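Local coordinates for OxsB protein (Bacillus megaterium, PDB 5UL3) that catalyses the cobalamin-dependent radical S-adenosylmethionine ring contraction of dAMP to an oxetane aldehyde in oxetanocin A biosynthesis, at residues Gln226-Tyr231 with Gly263-Asp268; Gln168-Leu173 with Leu197-Ser202. All blocks are in the same frame, centred on the assembly; numbering follows the deposited sequence. Where two conformers were deposited one is given.

Contact 1 (Gln226-Tyr231 with Gly263-Asp268); sequences QFFERY and GISYVD
Phe228 projects from helix 224-230 onto strand 264-267, and its side chain carries the helix's share of the contact. Over one ring face sits a single methyl, Val267 CG2, 4.0 Å from the centroid of the Phe228 ring and 27° off its normal, a CH-pi contact. The methyl lies toward the root of the ring, with Val267 CG2 3.6 Å from Phe228 CG, while the ring's far end runs on to the strand backbone. There Phe228 CZ comes to 3.2 Å from Ser265 O, which lies at the ring edge close to its plane, consistent with a weak attraction to the ring's C-H rim. Tyr266 meets the same tip obliquely through its backbone, with CA 3.6 Å from Phe228 CZ. With CG anti to the carbonyl carbon (chi1 -68°), the Phe228 ring is carried toward the strand, while Val267 points back at the helix and the two overlap flank to flank. Beyond this shell, Ile236 of strand 235-237 and Val273 of strand 273-275 also touch Phe228, and backbone bonds tie Ser265 to Ile236 and Tyr266 to Lys274. The axes of segments 226-230 and 264-267 approach to 9.4 Å at 39°. This is helix-on-sheet packing in the Rossmann-like cobalamin domain, where a beta-alpha-beta crossover helix also covers an antiparallel strand added beyond the parallel part of the sheet.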
loop_
_atom_site.group_PDB
_atom_site.type_symbol
_atom_site.label_atom_id
_atom_site.label_comp_id
_atom_site.label_asym_id
_atom_site.label_seq_id
_atom_site.Cartn_x
_atom_site.Cartn_y
_atom_site.Cartn_z
ATOM N N GLN A 226 -1.754 -5.606 -24.355
ATOM C CA GLN A 226 -3.066 -4.986 -24.495
ATOM C C GLN A 226 -2.951 -3.479 -24.665
ATOM O O GLN A 226 -3.775 -2.865 -25.356
ATOM C CB GLN A 226 -3.950 -5.316 -23.291
ATOM C CG GLN A 226 -4.828 -6.569 -23.449
ATOM C CD GLN A 226 -4.175 -7.827 -22.893
ATOM O OE1 GLN A 226 -2.982 -7.836 -22.581
ATOM N NE2 GLN A 226 -4.960 -8.896 -22.758
ATOM N N PHE A 227 -1.933 -2.866 -24.055
ATOM C CA PHE A 227 -1.717 -1.436 -24.234
ATOM C C PHE A 227 -1.094 -1.133 -25.590
ATOM O O PHE A 227 -1.497 -0.173 -26.254
ATOM C CB PHE A 227 -0.838 -0.890 -23.104
ATOM C CG PHE A 227 -1.567 -0.731 -21.795
ATOM C CD1 PHE A 227 -1.724 -1.804 -20.938
ATOM C CD2 PHE A 227 -2.102 0.495 -21.429
ATOM C CE1 PHE A 227 -2.402 -1.657 -19.735
ATOM C CE2 PHE A 227 -2.766 0.649 -20.229
ATOM C CZ PHE A 227 -2.917 -0.436 -19.381
ATOM N N PHE A 228 -0.118 -1.939 -26.017
ATOM C CA PHE A 228 0.538 -1.689 -27.298
ATOM C C PHE A 228 -0.419 -1.907 -28.466
ATOM O O PHE A 228 -0.296 -1.250 -29.507
ATOM C CB PHE A 228 1.770 -2.587 -27.450
ATOM C CG PHE A 228 2.902 -2.252 -26.502
ATOM C CD1 PHE A 228 3.198 -0.938 -26.175
ATOM C CD2 PHE A 228 3.675 -3.266 -25.944
ATOM C CE1 PHE A 228 4.241 -0.634 -25.312
ATOM C CE2 PHE A 228 4.714 -2.973 -25.076
ATOM C CZ PHE A 228 5.002 -1.653 -24.760
ATOM N N GLU A 229 -1.383 -2.811 -28.305
ATOM C CA GLU A 229 -2.323 -3.093 -29.383
ATOM C C GLU A 229 -3.147 -1.857 -29.728
ATOM O O GLU A 229 -3.387 -1.564 -30.904
ATOM C CB GLU A 229 -3.215 -4.259 -28.970
ATOM C CG GLU A 229 -4.389 -4.542 -29.872
ATOM C CD GLU A 229 -5.212 -5.701 -29.344
ATOM O OE1 GLU A 229 -4.848 -6.236 -28.272
ATOM O OE2 GLU A 229 -6.211 -6.076 -29.994
ATOM N N ARG A 230 -3.553 -1.099 -28.717
ATOM C CA ARG A 230 -4.362 0.091 -28.932
ATOM C C ARG A 230 -3.523 1.358 -29.081
ATOM O O ARG A 230 -3.921 2.273 -29.813
ATOM C CB ARG A 230 -5.362 0.233 -27.777
ATOM C CG ARG A 230 -6.339 1.382 -27.919
ATOM C CD ARG A 230 -7.416 1.294 -26.855
ATOM N NE ARG A 230 -8.411 2.357 -26.980
ATOM C CZ ARG A 230 -9.517 2.260 -27.713
ATOM N NH1 ARG A 230 -9.762 1.146 -28.391
ATOM N NH2 ARG A 230 -10.375 3.272 -27.773
ATOM N N TYR A 231 -2.366 1.432 -28.422
ATOM C CA TYR A 231 -1.495 2.608 -28.473
ATOM C C TYR A 231 -0.089 2.153 -28.836
ATOM O O TYR A 231 0.746 1.916 -27.952
ATOM C CB TYR A 231 -1.490 3.357 -27.144
ATOM C CG TYR A 231 -2.846 3.477 -26.514
ATOM C CD1 TYR A 231 -3.757 4.431 -26.950
ATOM C CD2 TYR A 231 -3.223 2.637 -25.478
ATOM C CE1 TYR A 231 -4.994 4.543 -26.379
ATOM C CE2 TYR A 231 -4.473 2.739 -24.895
ATOM C CZ TYR A 231 -5.353 3.701 -25.352
ATOM O OH TYR A 231 -6.594 3.811 -24.784
ATOM N N GLY A 263 14.581 0.863 -18.260
ATOM C CA GLY A 263 13.403 0.216 -17.691
ATOM C C GLY A 263 12.081 0.440 -18.393
ATOM O O GLY A 263 11.038 0.550 -17.725
ATOM N N ILE A 264 12.080 0.473 -19.725
ATOM C CA ILE A 264 10.829 0.595 -20.467
ATOM C C ILE A 264 10.653 -0.588 -21.411
ATOM O O ILE A 264 11.618 -1.238 -21.834
ATOM C CB ILE A 264 10.732 1.900 -21.290
ATOM C CG1 ILE A 264 11.884 1.961 -22.287
ATOM C CG2 ILE A 264 10.678 3.132 -20.385
ATOM C CD1 ILE A 264 11.683 3.025 -23.376
ATOM N N SER A 265 9.394 -0.867 -21.733
ATOM C CA SER A 265 9.037 -1.752 -22.830
ATOM C C SER A 265 8.306 -0.942 -23.892
ATOM O O SER A 265 7.531 -0.035 -23.571
ATOM C CB SER A 265 8.171 -2.922 -22.355
ATOM O OG SER A 265 7.113 -2.480 -21.529
ATOM N N TYR A 266 8.566 -1.259 -25.157
ATOM C CA TYR A 266 8.019 -0.473 -26.257
ATOM C C TYR A 266 8.013 -1.320 -27.522
ATOM O O TYR A 266 8.648 -2.377 -27.595
ATOM C CB TYR A 266 8.823 0.815 -26.450
ATOM C CG TYR A 266 10.258 0.563 -26.852
ATOM C CD1 TYR A 266 11.234 0.242 -25.905
ATOM C CD2 TYR A 266 10.639 0.633 -28.184
ATOM C CE1 TYR A 266 12.553 -0.009 -26.290
ATOM C CE2 TYR A 266 11.950 0.398 -28.574
ATOM C CZ TYR A 266 12.897 0.075 -27.630
ATOM O OH TYR A 266 14.190 -0.151 -28.044
ATOM N N VAL A 267 7.274 -0.839 -28.520
ATOM C CA VAL A 267 7.256 -1.454 -29.844
ATOM C C VAL A 267 8.290 -0.733 -30.697
ATOM O O VAL A 267 8.217 0.489 -30.868
ATOM C CB VAL A 267 5.861 -1.375 -30.485
ATOM C CG1 VAL A 267 5.823 -2.194 -31.777
ATOM C CG2 VAL A 267 4.784 -1.841 -29.516
ATOM N N ASP A 268 9.251 -1.480 -31.233
ATOM C CA ASP A 268 10.316 -0.873 -32.019
ATOM C C ASP A 268 9.837 -0.658 -33.457
ATOM O O ASP A 268 8.645 -0.749 -33.765
ATOM C CB ASP A 268 11.594 -1.711 -31.930
ATOM C CG ASP A 268 11.497 -3.054 -32.654
ATOM O OD1 ASP A 268 10.428 -3.398 -33.202
ATOM O OD2 ASP A 268 12.518 -3.778 -32.672
#

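Contact 2 (Gln168-Leu173 with Leu197-Ser202); sequences QIIKNL and LDLIYS
No ring, amide or other flat group enters the meeting of Ile170 and Leu173 with Leu199 and Ile200; the interface is purely aliphatic, made by branches rather than faces and edges. It joins two neighbouring helices on one side of the Rossmann fold, 166-176 and 190-205, which precede and follow strand 180-184 in successive beta-alpha-beta crossovers. The axes of segments 168-173 and 197-202 pass 10.5 Å apart at 31°. Ile170 does most of the reaching: with CG1 anti to the carbonyl carbon and a second torsion folded the same way (chi2 -62°), it brings CD1 to 3.6 Å from Leu199 CB, and the two side chains cross at about a right angle. The same methyl, Ile170 CD1, lies 4.1 Å from Ile200 CG1. One helical turn farther on, Leu173 CD1 touches Ile200 CG1 at 3.9 Å, again nearly perpendicular, so Ile200 receives both residues of the first helix. Beneath the pair, Ile181 of strand 180-184 touches both Leu173 and Ile200, seating the helices on the sheet. Ser202 OG donates to Leu199 O at 3.0 Å, sitting above the carbonyl plane with a C=O...OG angle of 103°, and His203 ND1 is also hydrogen-bonded to Leu199 O.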
loop_
_atom_site.group_PDB
_atom_site.type_symbol
_atom_site.label_atom_id
_atom_site.label_comp_id
_atom_site.label_asym_id
_atom_site.label_seq_id
_atom_site.Cartn_x
_atom_site.Cartn_y
_atom_site.Cartn_z
ATOM N N GLN A 168 -11.451 17.127 -16.401
ATOM C CA GLN A 168 -10.576 18.087 -15.737
ATOM C C GLN A 168 -9.107 17.747 -15.973
ATOM O O GLN A 168 -8.266 18.649 -16.086
ATOM C CB GLN A 168 -10.892 18.150 -14.242
ATOM C CG GLN A 168 -12.263 18.773 -13.954
ATOM C CD GLN A 168 -12.637 18.754 -12.479
ATOM O OE1 GLN A 168 -12.395 17.775 -11.768
ATOM N NE2 GLN A 168 -13.246 19.841 -12.016
ATOM N N ILE A 169 -8.772 16.458 -16.040
ATOM C CA ILE A 169 -7.397 16.078 -16.380
ATOM C C ILE A 169 -7.017 16.640 -17.741
ATOM O O ILE A 169 -5.972 17.280 -17.897
ATOM C CB ILE A 169 -7.234 14.554 -16.358
ATOM C CG1 ILE A 169 -7.329 14.033 -14.919
ATOM C CG2 ILE A 169 -5.908 14.165 -17.053
ATOM C CD1 ILE A 169 -7.600 12.541 -14.842
ATOM N N ILE A 170 -7.873 16.418 -18.746
ATOM C CA ILE A 170 -7.553 16.863 -20.102
ATOM C C ILE A 170 -7.423 18.380 -20.147
ATOM O O ILE A 170 -6.489 18.921 -20.756
ATOM C CB ILE A 170 -8.609 16.355 -21.100
ATOM C CG1 ILE A 170 -8.662 14.828 -21.097
ATOM C CG2 ILE A 170 -8.331 16.903 -22.497
ATOM C CD1 ILE A 170 -7.357 14.165 -21.519
ATOM N N LYS A 171 -8.357 19.088 -19.499
ATOM C CA LYS A 171 -8.266 20.541 -19.400
ATOM C C LYS A 171 -6.940 20.961 -18.790
ATOM O O LYS A 171 -6.291 21.903 -19.272
ATOM C CB LYS A 171 -9.415 21.088 -18.544
ATOM C CG LYS A 171 -10.775 21.203 -19.221
ATOM C CD LYS A 171 -11.723 22.011 -18.320
ATOM C CE LYS A 171 -11.030 23.286 -17.811
ATOM N NZ LYS A 171 -11.840 24.129 -16.870
ATOM N N ASN A 172 -6.533 20.280 -17.716
ATOM C CA ASN A 172 -5.266 20.580 -17.058
ATOM C C ASN A 172 -4.092 20.385 -18.009
ATOM O O ASN A 172 -3.172 21.208 -18.045
ATOM C CB ASN A 172 -5.123 19.691 -15.817
ATOM C CG ASN A 172 -3.906 20.034 -14.969
ATOM O OD1 ASN A 172 -2.782 20.100 -15.462
ATOM N ND2 ASN A 172 -4.132 20.236 -13.674
ATOM N N LEU A 173 -4.105 19.295 -18.778
ATOM C CA LEU A 173 -3.012 19.021 -19.708
ATOM C C LEU A 173 -2.923 20.091 -20.789
ATOM O O LEU A 173 -1.825 20.520 -21.163
ATOM C CB LEU A 173 -3.197 17.648 -20.350
ATOM C CG LEU A 173 -3.097 16.435 -19.408
ATOM C CD1 LEU A 173 -3.536 15.150 -20.102
ATOM C CD2 LEU A 173 -1.647 16.296 -18.889
ATOM N N LEU A 197 -6.209 7.834 -22.040
ATOM C CA LEU A 197 -5.266 7.721 -23.152
ATOM C C LEU A 197 -5.936 8.060 -24.481
ATOM O O LEU A 197 -5.348 8.748 -25.323
ATOM C CB LEU A 197 -4.671 6.308 -23.193
ATOM C CG LEU A 197 -3.627 6.067 -22.088
ATOM C CD1 LEU A 197 -3.251 4.575 -21.961
ATOM C CD2 LEU A 197 -2.385 6.929 -22.350
ATOM N N ASP A 198 -7.158 7.565 -24.697
ATOM C CA ASP A 198 -7.897 7.908 -25.914
ATOM C C ASP A 198 -7.959 9.420 -26.117
ATOM O O ASP A 198 -7.644 9.927 -27.198
ATOM C CB ASP A 198 -9.312 7.324 -25.857
ATOM C CG ASP A 198 -9.355 5.825 -26.130
ATOM O OD1 ASP A 198 -8.324 5.196 -26.477
ATOM O OD2 ASP A 198 -10.456 5.264 -25.988
ATOM N N LEU A 199 -8.330 10.160 -25.060
ATOM C CA LEU A 199 -8.458 11.614 -25.144
ATOM C C LEU A 199 -7.106 12.301 -25.313
ATOM O O LEU A 199 -7.002 13.313 -26.015
ATOM C CB LEU A 199 -9.151 12.136 -23.894
ATOM C CG LEU A 199 -10.655 11.922 -23.893
ATOM C CD1 LEU A 199 -11.160 11.993 -22.475
ATOM C CD2 LEU A 199 -11.285 13.008 -24.752
ATOM N N ILE A 200 -6.065 11.785 -24.653
ATOM C CA ILE A 200 -4.731 12.354 -24.826
ATOM C C ILE A 200 -4.295 12.244 -26.278
ATOM O O ILE A 200 -3.810 13.214 -26.871
ATOM C CB ILE A 200 -3.721 11.654 -23.896
ATOM C CG1 ILE A 200 -3.977 12.059 -22.446
ATOM C CG2 ILE A 200 -2.288 11.997 -24.329
ATOM C CD1 ILE A 200 -3.158 11.229 -21.441
ATOM N N TYR A 201 -4.429 11.047 -26.864
ATOM C CA TYR A 201 -3.967 10.868 -28.238
ATOM C C TYR A 201 -4.858 11.608 -29.233
ATOM O O TYR A 201 -4.357 12.114 -30.243
ATOM C CB TYR A 201 -3.887 9.388 -28.597
ATOM C CG TYR A 201 -2.663 8.704 -28.024
ATOM C CD1 TYR A 201 -1.401 8.965 -28.534
ATOM C CD2 TYR A 201 -2.774 7.807 -26.972
ATOM C CE1 TYR A 201 -0.279 8.351 -28.017
ATOM C CE2 TYR A 201 -1.655 7.190 -26.445
ATOM C CZ TYR A 201 -0.409 7.472 -26.971
ATOM O OH TYR A 201 0.723 6.865 -26.458
ATOM N N SER A 202 -6.168 11.696 -28.972
ATOM C CA SER A 202 -6.996 12.484 -29.886
ATOM C C SER A 202 -6.598 13.957 -29.863
ATOM O O SER A 202 -6.660 14.624 -30.902
ATOM C CB SER A 202 -8.491 12.303 -29.579
ATOM O OG SER A 202 -8.852 12.754 -28.287
#

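In the fold
Contacts 1 and 2 belong to one layered domain: helices 166-176, 190-205 and 224-230 are successive crossovers of the sheet that is extended by strand 264-267. Although the contacts lie about 19 Å apart, centre to centre, they are joined directly at Asp198 of contact 2. Asp198 OD2 forms a salt bridge with Arg230 NH2 (2.7 Å), and Asp198 OD1 probably hydrogen-bonds Tyr231 OH (2.8 Å). The Tyr231 ring also meets that of Tyr201 with the planes about 15° apart. Neither contact touches the cofactor: the side chains of Ser265 and Ile200 lie about 11 and 10 Å from the bound cobalamin, placing both in the framework of the cobalamin-binding domain.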